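PDB 6NYR: Crov588 from Cafeteriavirus, which is of unknown function but forms a circular leucine-rich-repeat solenoid built of FNIP repeats, an architecture that in other proteins often serves as a binding scaffold. Local coordinates for residues Y217-I222 / R238-Q243; F258-N263 / G281-Q286; N505-E510 / F526-T531. All blocks are in the same frame, centred on the assembly; numbering follows the deposited sequence.

Contact 1: Y217-I222 / R238-Q243; sequences YFNQQI and RNFNQQ
Tyr217 and Asn239 open the contact side by side, the tyrosine ring standing at 90° to the amide, with CD1 of Tyr217 3.5 Å from ND2 of Asn239. The two loops are equivalent parts of successive turns of a leucine-rich-repeat solenoid and run in nearly the same direction. Asn239 is steadied within its own loop by NH1 of Arg238, which donates to its OD1 in the carbonyl plane, and a water links its ND2, weakly, to O of Tyr217. The buried Phe218 ring lies alongside that of Phe240, both pointing the same way, with CE2 of Phe218 3.9 Å from CD1 of Phe240; the rings of Phe214 and Phe236 stack on Phe218 and Phe240 respectively. Asn219 carries the polar link. With CG anti to the backbone N (chi1 -167°), its amide crosses to the next turn, where OD1 of Asn219 accepts from N of Asn241 at 2.9 Å (N-H...O 160°) and from NE2 of Gln242 at 3.3 Å. The two donors approach from opposite faces of the carbonyl plane, so this oxygen is gripped between backbone and side chain. Asn241 repeats the pattern toward Asn263, as in an asparagine ladder. Gln220 sends its side chain the other way, to Lys199 and Asn197 of the preceding turn, and offers its backbone instead: O of Gln220 meets CE1 of Phe240 at the ring edge, 3.5 Å away. Gln221 crosses Gln242 at about a right angle and adds a weak hydrogen bond from its NE2 to OE1 of Gln242. Buried Ile222 completes the apolar part, its CG1 4.4 Å from CE1 of Phe240.

Contact 2: F258-N263 / G281-Q286; sequences FGRNFN and GNNFNQ
Gly281 packs against Gly259 of the preceding turn: bare of a side chain, which here would point at the Gly259 carbonyl, it brings its CA within 3.2 Å of Gly259 O in a nearly straight CA-H...O contact. Asn282 follows, its CB lying beside CG of the extended Arg260 chain. Asn283 then makes a backbone link between turns of this leucine-rich-repeat coil, its N donating to Arg260 O at 2.9 Å. The amide of Asn283 runs alongside that of Asn261, the two planes only 6° apart, while its ND2 also lies over one face of the Arg260 guanidinium. A water joins this ND2 to Asn261 O. Phe284 turns into the core, where its ring and that of Phe262 meet rim to rim, centroids 6.0 Å apart and planes tilted by 11°; CE1 of Phe258 covers the centre of one Phe262 face. Asn285 gives its N to Asn263 OD1 at 2.9 Å, and its own OD1 accepts from N of Asn307 and NE2 of Gln308 of the next turn. Gln286, bent at chi2 (-60°), swings its NE2 back to the same Asn263 OD1, 3.1 Å away, from the opposite face of the carbonyl. Two donors on opposite faces probably polarise the Asn263 amide and limit its rotation; the polar linkage of these two segments rests on amide and backbone groups.

Contact 3: N505-E510 / F526-T531; sequences NQKIME and FNQNLT
Gln528 reaches across to Asn505 and Lys507 of the preceding turn, and its whole length is used. CB lies 4.2 Å from CG of Lys507. The next atom, CG, packs against the preceding turn, 3.4 Å from OD1 of Asn505 and also close to the carbonyl carbon of Gln506. Here the chain bends (chi2 -57°), folding the amide back over Asn505, so that CD comes 3.6 Å from OD1 of Asn505. At the tip the two amide atoms part company. OE1 of Gln528 faces the aliphatic part of Lys507, whose extended chain crosses it at about a right angle, with CE 3.6 Å away. NE2 of Gln528 donates to OD1 of Asn505 at 2.9 Å in a nearly straight bond (168°); the oxygen lies in the glutamine's amide plane, but NE2 stands well above the carbonyl plane of the asparagine. N of Asn527 donates to OD1 of Asn505 from the other face, also at 2.9 Å, and the pair of bonds fixes this amide between them. The backbone N of Gln528 sits over the centre of the Phe526 ring, while Gln506 O meets the edge of that ring at CE1. Farther out, a water joins O of Ile508 to N of Thr531. This contact of two FNIP repeats lies mostly at the surface, outward of strand 519-521: segment 505-510 leads toward that strand, segment 526-531 leaves it for strand 541-543, and the Phe526 ring stacks on Phe522 just beyond the strand's end.

In the fold
All three contacts join loops of consecutive solenoid turns, and each centres on an asparagine oxygen shared by a backbone N and a glutamine NE2. Contacts 1 and 2 are neighbours, centres about 11 Å apart, and are coupled directly: N of Asn261 in contact 2 probably donates to O of Arg238 in contact 1. Contact 3 lies across the ring, its centre about 67 Å from that of contact 1. Contacts 1 and 2 are partly buried and include paired phenylalanines; contact 2, starting closest to the strands, adds glycine and backbone bonding. Contact 3, reaching farther along the loop, is a surface contact with a lysine chain; its water joins two backbone groups, whereas that of contact 2 joins backbone to side chain.

Contact 1: Y217-I222 / R238-Q243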
loop_
_atom_site.group_PDB
_atom_site.type_symbol
_atom_site.label_atom_id
_atom_site.label_comp_id
_atom_site.label_asym_id
_atom_site.label_seq_id
_atom_site.Cartn_x
_atom_site.Cartn_y
_atom_site.Cartn_z
ATOM N N TYR A 217 26.933 7.738 -6.027
ATOM C CA TYR A 217 28.296 7.767 -6.541
ATOM C C TYR A 217 29.368 7.491 -5.492
ATOM O O TYR A 217 30.547 7.396 -5.856
ATOM C CB TYR A 217 28.593 9.121 -7.212
ATOM C CG TYR A 217 27.939 9.284 -8.570
ATOM C CD1 TYR A 217 28.515 8.740 -9.714
ATOM C CD2 TYR A 217 26.745 9.980 -8.711
ATOM C CE1 TYR A 217 27.917 8.876 -10.950
ATOM C CE2 TYR A 217 26.143 10.126 -9.947
ATOM C CZ TYR A 217 26.732 9.573 -11.063
ATOM O OH TYR A 217 26.132 9.717 -12.294
ATOM N N PHE A 218 29.016 7.356 -4.216
ATOM C CA PHE A 218 30.052 7.145 -3.216
ATOM C C PHE A 218 30.810 5.854 -3.501
ATOM O O PHE A 218 30.212 4.775 -3.589
ATOM C CB PHE A 218 29.474 7.082 -1.809
ATOM C CG PHE A 218 30.521 6.839 -0.755
ATOM C CD1 PHE A 218 31.307 7.882 -0.285
ATOM C CD2 PHE A 218 30.738 5.567 -0.256
ATOM C CE1 PHE A 218 32.275 7.660 0.674
ATOM C CE2 PHE A 218 31.705 5.339 0.705
ATOM C CZ PHE A 218 32.473 6.388 1.168
ATOM N N ASN A 219 32.131 5.961 -3.635
ATOM C CA ASN A 219 32.954 4.783 -3.886
ATOM C C ASN A 219 34.386 5.012 -3.418
ATOM O O ASN A 219 35.326 4.947 -4.216
ATOM C CB ASN A 219 32.937 4.418 -5.371
ATOM C CG ASN A 219 33.509 3.037 -5.632
ATOM O OD1 ASN A 219 33.628 2.220 -4.719
ATOM N ND2 ASN A 219 33.852 2.767 -6.881
ATOM N N GLN A 220 34.556 5.273 -2.125
ATOM C CA GLN A 220 35.866 5.429 -1.513
ATOM C C GLN A 220 36.058 4.333 -0.478
ATOM O O GLN A 220 35.090 3.854 0.120
ATOM C CB GLN A 220 36.012 6.797 -0.836
ATOM C CG GLN A 220 35.855 7.980 -1.766
ATOM C CD GLN A 220 36.965 8.069 -2.793
ATOM O OE1 GLN A 220 38.133 7.819 -2.491
ATOM N NE2 GLN A 220 36.602 8.422 -4.021
ATOM N N GLN A 221 37.309 3.937 -0.263
ATOM C CA GLN A 221 37.568 2.921 0.744
ATOM C C GLN A 221 37.206 3.408 2.140
ATOM O O GLN A 221 37.277 4.599 2.453
ATOM C CB GLN A 221 39.019 2.444 0.738
ATOM C CG GLN A 221 39.331 1.610 -0.453
ATOM C CD GLN A 221 40.541 0.719 -0.238
ATOM O OE1 GLN A 221 41.344 0.930 0.671
ATOM N NE2 GLN A 221 40.567 -0.389 -0.966
ATOM N N ILE A 222 36.822 2.457 2.986
ATOM C CA ILE A 222 36.587 2.695 4.405
ATOM C C ILE A 222 37.686 1.983 5.181
ATOM O O ILE A 222 37.777 0.751 5.154
ATOM C CB ILE A 222 35.197 2.211 4.843
ATOM C CG1 ILE A 222 34.123 2.825 3.948
ATOM C CG2 ILE A 222 34.946 2.578 6.303
ATOM C CD1 ILE A 222 34.033 4.331 4.044
ATOM N N ARG A 238 24.693 2.913 -4.842
ATOM C CA ARG A 238 24.782 2.107 -6.053
ATOM C C ARG A 238 26.220 1.695 -6.343
ATOM O O ARG A 238 26.507 0.515 -6.575
ATOM C CB ARG A 238 24.192 2.882 -7.232
ATOM C CG ARG A 238 24.068 2.075 -8.513
ATOM C CD ARG A 238 23.808 2.975 -9.710
ATOM N NE ARG A 238 23.738 2.224 -10.962
ATOM C CZ ARG A 238 24.762 1.981 -11.775
ATOM N NH1 ARG A 238 25.974 2.426 -11.489
ATOM N NH2 ARG A 238 24.564 1.287 -12.883
ATOM N N ASN A 239 27.138 2.660 -6.350
ATOM C CA ASN A 239 28.461 2.459 -6.920
ATOM C C ASN A 239 29.513 1.975 -5.930
ATOM O O ASN A 239 30.629 1.654 -6.355
ATOM C CB ASN A 239 28.959 3.764 -7.551
ATOM C CG ASN A 239 28.234 4.110 -8.833
ATOM O OD1 ASN A 239 27.347 3.382 -9.277
ATOM N ND2 ASN A 239 28.595 5.243 -9.428
ATOM N N PHE A 240 29.216 1.930 -4.633
ATOM C CA PHE A 240 30.241 1.516 -3.685
ATOM C C PHE A 240 30.701 0.094 -3.992
ATOM O O PHE A 240 29.894 -0.841 -3.998
ATOM C CB PHE A 240 29.747 1.583 -2.248
ATOM C CG PHE A 240 30.734 1.020 -1.263
ATOM C CD1 PHE A 240 31.791 1.785 -0.806
ATOM C CD2 PHE A 240 30.629 -0.294 -0.832
ATOM C CE1 PHE A 240 32.710 1.259 0.088
ATOM C CE2 PHE A 240 31.541 -0.823 0.056
ATOM C CZ PHE A 240 32.585 -0.044 0.517
ATOM N N ASN A 241 32.001 -0.071 -4.225
ATOM C CA ASN A 241 32.565 -1.372 -4.556
ATOM C C ASN A 241 34.035 -1.412 -4.133
ATOM O O ASN A 241 34.948 -1.584 -4.941
ATOM C CB ASN A 241 32.408 -1.664 -6.047
ATOM C CG ASN A 241 32.636 -3.128 -6.385
ATOM O OD1 ASN A 241 32.562 -3.995 -5.510
ATOM N ND2 ASN A 241 32.921 -3.412 -7.653
ATOM N N GLN A 242 34.286 -1.244 -2.839
ATOM C CA GLN A 242 35.631 -1.320 -2.288
ATOM C C GLN A 242 35.720 -2.486 -1.313
ATOM O O GLN A 242 34.727 -2.864 -0.685
ATOM C CB GLN A 242 36.022 -0.027 -1.558
ATOM C CG GLN A 242 36.075 1.185 -2.455
ATOM C CD GLN A 242 37.158 1.072 -3.503
ATOM O OE1 GLN A 242 38.289 0.677 -3.205
ATOM N NE2 GLN A 242 36.814 1.395 -4.744
ATOM N N GLN A 243 36.917 -3.054 -1.188
ATOM C CA GLN A 243 37.113 -4.136 -0.235
ATOM C C GLN A 243 36.992 -3.649 1.203
ATOM O O GLN A 243 37.468 -2.567 1.560
ATOM C CB GLN A 243 38.466 -4.819 -0.425
ATOM C CG GLN A 243 38.406 -5.990 -1.378
ATOM C CD GLN A 243 39.481 -7.023 -1.088
ATOM O OE1 GLN A 243 40.361 -6.805 -0.254
ATOM N NE2 GLN A 243 39.376 -8.180 -1.733
HETATM O O HOH W 1 31.393 6.814 -8.593
HETATM O O HOH W 2 27.860 4.399 -2.905
#

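Contact 2: F258-N263 / G281-Q286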
loop_
_atom_site.group_PDB
_atom_site.type_symbol
_atom_site.label_atom_id
_atom_site.label_comp_id
_atom_site.label_asym_id
_atom_site.label_seq_id
_atom_site.Cartn_x
_atom_site.Cartn_y
_atom_site.Cartn_z
ATOM N N PHE A 258 24.277 -3.441 1.200
ATOM C CA PHE A 258 25.102 -3.045 0.072
ATOM C C PHE A 258 24.219 -2.571 -1.079
ATOM O O PHE A 258 23.047 -2.939 -1.187
ATOM C CB PHE A 258 25.977 -4.204 -0.403
ATOM C CG PHE A 258 27.009 -4.634 0.594
ATOM C CD1 PHE A 258 28.174 -3.907 0.764
ATOM C CD2 PHE A 258 26.818 -5.774 1.351
ATOM C CE1 PHE A 258 29.126 -4.305 1.682
ATOM C CE2 PHE A 258 27.766 -6.179 2.272
ATOM C CZ PHE A 258 28.923 -5.443 2.437
ATOM N N GLY A 259 24.811 -1.762 -1.955
ATOM C CA GLY A 259 24.137 -1.285 -3.141
ATOM C C GLY A 259 24.427 -2.153 -4.351
ATOM O O GLY A 259 25.025 -3.227 -4.262
ATOM N N ARG A 260 24.014 -1.648 -5.513
ATOM C CA ARG A 260 24.052 -2.445 -6.735
ATOM C C ARG A 260 25.421 -3.072 -6.977
ATOM O O ARG A 260 25.529 -4.286 -7.188
ATOM C CB ARG A 260 23.645 -1.572 -7.927
ATOM C CG ARG A 260 23.721 -2.286 -9.269
ATOM C CD ARG A 260 23.081 -1.465 -10.381
ATOM N NE ARG A 260 23.128 -2.169 -11.658
ATOM C CZ ARG A 260 24.190 -2.192 -12.459
ATOM N NH1 ARG A 260 25.294 -1.546 -12.117
ATOM N NH2 ARG A 260 24.146 -2.859 -13.601
ATOM N N ASN A 261 26.481 -2.264 -6.945
ATOM C CA ASN A 261 27.739 -2.656 -7.563
ATOM C C ASN A 261 28.706 -3.390 -6.641
ATOM O O ASN A 261 29.728 -3.886 -7.128
ATOM C CB ASN A 261 28.456 -1.415 -8.123
ATOM C CG ASN A 261 27.762 -0.826 -9.337
ATOM O OD1 ASN A 261 26.751 -1.354 -9.816
ATOM N ND2 ASN A 261 28.299 0.282 -9.838
ATOM N N PHE A 262 28.441 -3.472 -5.342
ATOM C CA PHE A 262 29.397 -4.138 -4.467
ATOM C C PHE A 262 29.543 -5.603 -4.865
ATOM O O PHE A 262 28.562 -6.352 -4.874
ATOM C CB PHE A 262 28.980 -4.049 -3.009
ATOM C CG PHE A 262 29.904 -4.786 -2.084
ATOM C CD1 PHE A 262 31.041 -4.171 -1.584
ATOM C CD2 PHE A 262 29.657 -6.101 -1.737
ATOM C CE1 PHE A 262 31.898 -4.848 -0.736
ATOM C CE2 PHE A 262 30.510 -6.784 -0.894
ATOM C CZ PHE A 262 31.633 -6.156 -0.391
ATOM N N ASN A 263 30.768 -6.019 -5.165
ATOM C CA ASN A 263 31.041 -7.378 -5.608
ATOM C C ASN A 263 32.464 -7.760 -5.200
ATOM O O ASN A 263 33.300 -8.157 -6.000
ATOM C CB ASN A 263 30.838 -7.487 -7.117
ATOM C CG ASN A 263 30.799 -8.927 -7.592
ATOM O OD1 ASN A 263 30.664 -9.855 -6.788
ATOM N ND2 ASN A 263 30.909 -9.125 -8.897
ATOM N N GLY A 281 23.393 -6.273 -2.735
ATOM C CA GLY A 281 22.895 -5.596 -3.910
ATOM C C GLY A 281 22.866 -6.516 -5.115
ATOM O O GLY A 281 23.188 -7.700 -5.045
ATOM N N ASN A 282 22.479 -5.933 -6.251
ATOM C CA ASN A 282 22.219 -6.730 -7.445
ATOM C C ASN A 282 23.434 -7.554 -7.858
ATOM O O ASN A 282 23.295 -8.727 -8.224
ATOM C CB ASN A 282 21.785 -5.817 -8.594
ATOM C CG ASN A 282 21.015 -6.560 -9.666
ATOM O OD1 ASN A 282 21.556 -7.435 -10.339
ATOM N ND2 ASN A 282 19.749 -6.201 -9.841
ATOM N N ASN A 283 24.633 -6.970 -7.791
ATOM C CA ASN A 283 25.784 -7.568 -8.448
ATOM C C ASN A 283 26.614 -8.493 -7.572
ATOM O O ASN A 283 27.509 -9.163 -8.100
ATOM C CB ASN A 283 26.742 -6.496 -8.986
ATOM C CG ASN A 283 26.180 -5.740 -10.155
ATOM O OD1 ASN A 283 25.114 -6.073 -10.672
ATOM N ND2 ASN A 283 26.899 -4.716 -10.592
ATOM N N PHE A 284 26.382 -8.536 -6.264
ATOM C CA PHE A 284 27.233 -9.362 -5.420
ATOM C C PHE A 284 27.135 -10.822 -5.845
ATOM O O PHE A 284 26.040 -11.393 -5.893
ATOM C CB PHE A 284 26.859 -9.222 -3.952
ATOM C CG PHE A 284 27.678 -10.099 -3.049
ATOM C CD1 PHE A 284 28.948 -9.712 -2.651
ATOM C CD2 PHE A 284 27.182 -11.313 -2.602
ATOM C CE1 PHE A 284 29.707 -10.519 -1.827
ATOM C CE2 PHE A 284 27.938 -12.123 -1.776
ATOM C CZ PHE A 284 29.201 -11.724 -1.390
ATOM N N ASN A 285 28.282 -11.429 -6.132
ATOM C CA ASN A 285 28.317 -12.801 -6.622
ATOM C C ASN A 285 29.655 -13.440 -6.246
ATOM O O ASN A 285 30.345 -14.039 -7.071
ATOM C CB ASN A 285 28.066 -12.836 -8.131
ATOM C CG ASN A 285 27.720 -14.225 -8.626
ATOM O OD1 ASN A 285 27.414 -15.117 -7.830
ATOM N ND2 ASN A 285 27.748 -14.415 -9.940
ATOM N N GLN A 286 30.034 -13.309 -4.980
ATOM C CA GLN A 286 31.260 -13.884 -4.450
ATOM C C GLN A 286 30.937 -15.042 -3.514
ATOM O O GLN A 286 29.906 -15.048 -2.835
ATOM C CB GLN A 286 32.077 -12.827 -3.699
ATOM C CG GLN A 286 32.561 -11.660 -4.553
ATOM C CD GLN A 286 33.460 -12.104 -5.692
ATOM O OE1 GLN A 286 34.341 -12.941 -5.508
ATOM N NE2 GLN A 286 33.247 -11.539 -6.872
HETATM O O HOH W 3 29.914 -4.171 -9.798
#

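Contact 3: N505-E510 / F526-T531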
loop_
_atom_site.group_PDB
_atom_site.type_symbol
_atom_site.label_atom_id
_atom_site.label_comp_id
_atom_site.label_asym_id
_atom_site.label_seq_id
_atom_site.Cartn_x
_atom_site.Cartn_y
_atom_site.Cartn_z
ATOM N N ASN A 505 -22.723 -18.532 -16.575
ATOM C CA ASN A 505 -24.025 -18.084 -17.052
ATOM C C ASN A 505 -25.004 -19.253 -17.098
ATOM O O ASN A 505 -25.579 -19.552 -18.153
ATOM C CB ASN A 505 -23.893 -17.441 -18.432
ATOM C CG ASN A 505 -25.152 -16.705 -18.854
ATOM O OD1 ASN A 505 -25.994 -16.358 -18.024
ATOM N ND2 ASN A 505 -25.288 -16.459 -20.149
ATOM N N GLN A 506 -25.181 -19.929 -15.965
ATOM C CA GLN A 506 -26.103 -21.049 -15.856
ATOM C C GLN A 506 -27.254 -20.673 -14.929
ATOM O O GLN A 506 -27.095 -19.855 -14.020
ATOM C CB GLN A 506 -25.404 -22.301 -15.311
ATOM C CG GLN A 506 -24.264 -22.822 -16.160
ATOM C CD GLN A 506 -24.697 -23.179 -17.568
ATOM O OE1 GLN A 506 -25.668 -23.905 -17.770
ATOM N NE2 GLN A 506 -23.968 -22.666 -18.554
ATOM N N LYS A 507 -28.414 -21.280 -15.163
ATOM C CA LYS A 507 -29.558 -21.065 -14.286
ATOM C C LYS A 507 -29.281 -21.627 -12.898
ATOM O O LYS A 507 -28.593 -22.642 -12.745
ATOM C CB LYS A 507 -30.815 -21.694 -14.887
ATOM C CG LYS A 507 -31.399 -20.869 -16.028
ATOM C CD LYS A 507 -32.560 -21.559 -16.726
ATOM C CE LYS A 507 -33.014 -20.730 -17.925
ATOM N NZ LYS A 507 -33.810 -21.510 -18.909
ATOM N N ILE A 508 -29.809 -20.939 -11.887
ATOM C CA ILE A 508 -29.718 -21.346 -10.491
ATOM C C ILE A 508 -31.125 -21.663 -10.000
ATOM O O ILE A 508 -31.997 -20.786 -9.995
ATOM C CB ILE A 508 -29.065 -20.254 -9.630
ATOM C CG1 ILE A 508 -27.765 -19.783 -10.289
ATOM C CG2 ILE A 508 -28.791 -20.766 -8.226
ATOM C CD1 ILE A 508 -26.949 -18.825 -9.451
ATOM N N MET A 509 -31.350 -22.910 -9.590
ATOM C CA MET A 509 -32.663 -23.327 -9.122
ATOM C C MET A 509 -32.753 -23.103 -7.609
ATOM O O MET A 509 -31.904 -22.439 -7.007
ATOM C CB MET A 509 -32.942 -24.766 -9.554
ATOM C CG MET A 509 -31.881 -25.792 -9.216
ATOM S SD MET A 509 -32.264 -27.378 -10.013
ATOM C CE MET A 509 -31.265 -28.518 -9.052
ATOM N N GLU A 510 -33.778 -23.666 -6.969
ATOM C CA GLU A 510 -34.227 -23.136 -5.683
ATOM C C GLU A 510 -33.326 -23.491 -4.502
ATOM O O GLU A 510 -32.883 -22.603 -3.766
ATOM C CB GLU A 510 -35.669 -23.600 -5.413
ATOM C CG GLU A 510 -36.731 -22.697 -6.028
ATOM C CD GLU A 510 -38.148 -23.208 -5.826
ATOM O OE1 GLU A 510 -38.517 -23.515 -4.672
ATOM O OE2 GLU A 510 -38.888 -23.313 -6.827
ATOM N N PHE A 526 -23.122 -13.413 -16.345
ATOM C CA PHE A 526 -24.365 -13.945 -15.810
ATOM C C PHE A 526 -25.543 -13.087 -16.259
ATOM O O PHE A 526 -25.568 -11.874 -16.025
ATOM C CB PHE A 526 -24.332 -14.018 -14.286
ATOM C CG PHE A 526 -25.602 -14.566 -13.704
ATOM C CD1 PHE A 526 -25.865 -15.924 -13.757
ATOM C CD2 PHE A 526 -26.552 -13.728 -13.146
ATOM C CE1 PHE A 526 -27.039 -16.439 -13.247
ATOM C CE2 PHE A 526 -27.727 -14.235 -12.630
ATOM C CZ PHE A 526 -27.971 -15.596 -12.681
ATOM N N ASN A 527 -26.522 -13.714 -16.903
ATOM C CA ASN A 527 -27.715 -13.002 -17.342
ATOM C C ASN A 527 -28.896 -13.969 -17.405
ATOM O O ASN A 527 -29.610 -14.054 -18.405
ATOM C CB ASN A 527 -27.475 -12.328 -18.694
ATOM C CG ASN A 527 -28.587 -11.372 -19.072
ATOM O OD1 ASN A 527 -29.352 -10.925 -18.217
ATOM N ND2 ASN A 527 -28.678 -11.047 -20.356
ATOM N N GLN A 528 -29.125 -14.702 -16.320
ATOM C CA GLN A 528 -30.250 -15.620 -16.222
ATOM C C GLN A 528 -31.276 -15.077 -15.238
ATOM O O GLN A 528 -30.918 -14.501 -14.205
ATOM C CB GLN A 528 -29.806 -17.019 -15.782
ATOM C CG GLN A 528 -28.805 -17.684 -16.712
ATOM C CD GLN A 528 -29.315 -17.809 -18.135
ATOM O OE1 GLN A 528 -30.440 -18.250 -18.373
ATOM N NE2 GLN A 528 -28.484 -17.416 -19.092
ATOM N N ASN A 529 -32.552 -15.252 -15.569
ATOM C CA ASN A 529 -33.619 -14.764 -14.709
ATOM C C ASN A 529 -33.587 -15.475 -13.363
ATOM O O ASN A 529 -33.421 -16.695 -13.288
ATOM C CB ASN A 529 -34.970 -14.988 -15.384
ATOM C CG ASN A 529 -36.123 -14.481 -14.555
ATOM O OD1 ASN A 529 -36.241 -13.283 -14.297
ATOM N ND2 ASN A 529 -36.989 -15.396 -14.128
ATOM N N LEU A 530 -33.752 -14.703 -12.296
ATOM C CA LEU A 530 -33.812 -15.240 -10.943
ATOM C C LEU A 530 -35.274 -15.322 -10.517
ATOM O O LEU A 530 -36.016 -14.340 -10.631
ATOM C CB LEU A 530 -33.014 -14.378 -9.967
ATOM C CG LEU A 530 -31.507 -14.311 -10.224
ATOM C CD1 LEU A 530 -30.890 -13.138 -9.461
ATOM C CD2 LEU A 530 -30.816 -15.617 -9.859
ATOM N N THR A 531 -35.682 -16.493 -10.043
ATOM C CA THR A 531 -37.066 -16.753 -9.682
ATOM C C THR A 531 -37.214 -16.801 -8.161
ATOM O O THR A 531 -36.285 -16.467 -7.414
ATOM C CB THR A 531 -37.538 -18.063 -10.322
ATOM O OG1 THR A 531 -36.705 -19.141 -9.874
ATOM C CG2 THR A 531 -37.463 -17.971 -11.839
HETATM O O HOH W 4 -33.373 -18.275 -10.379
#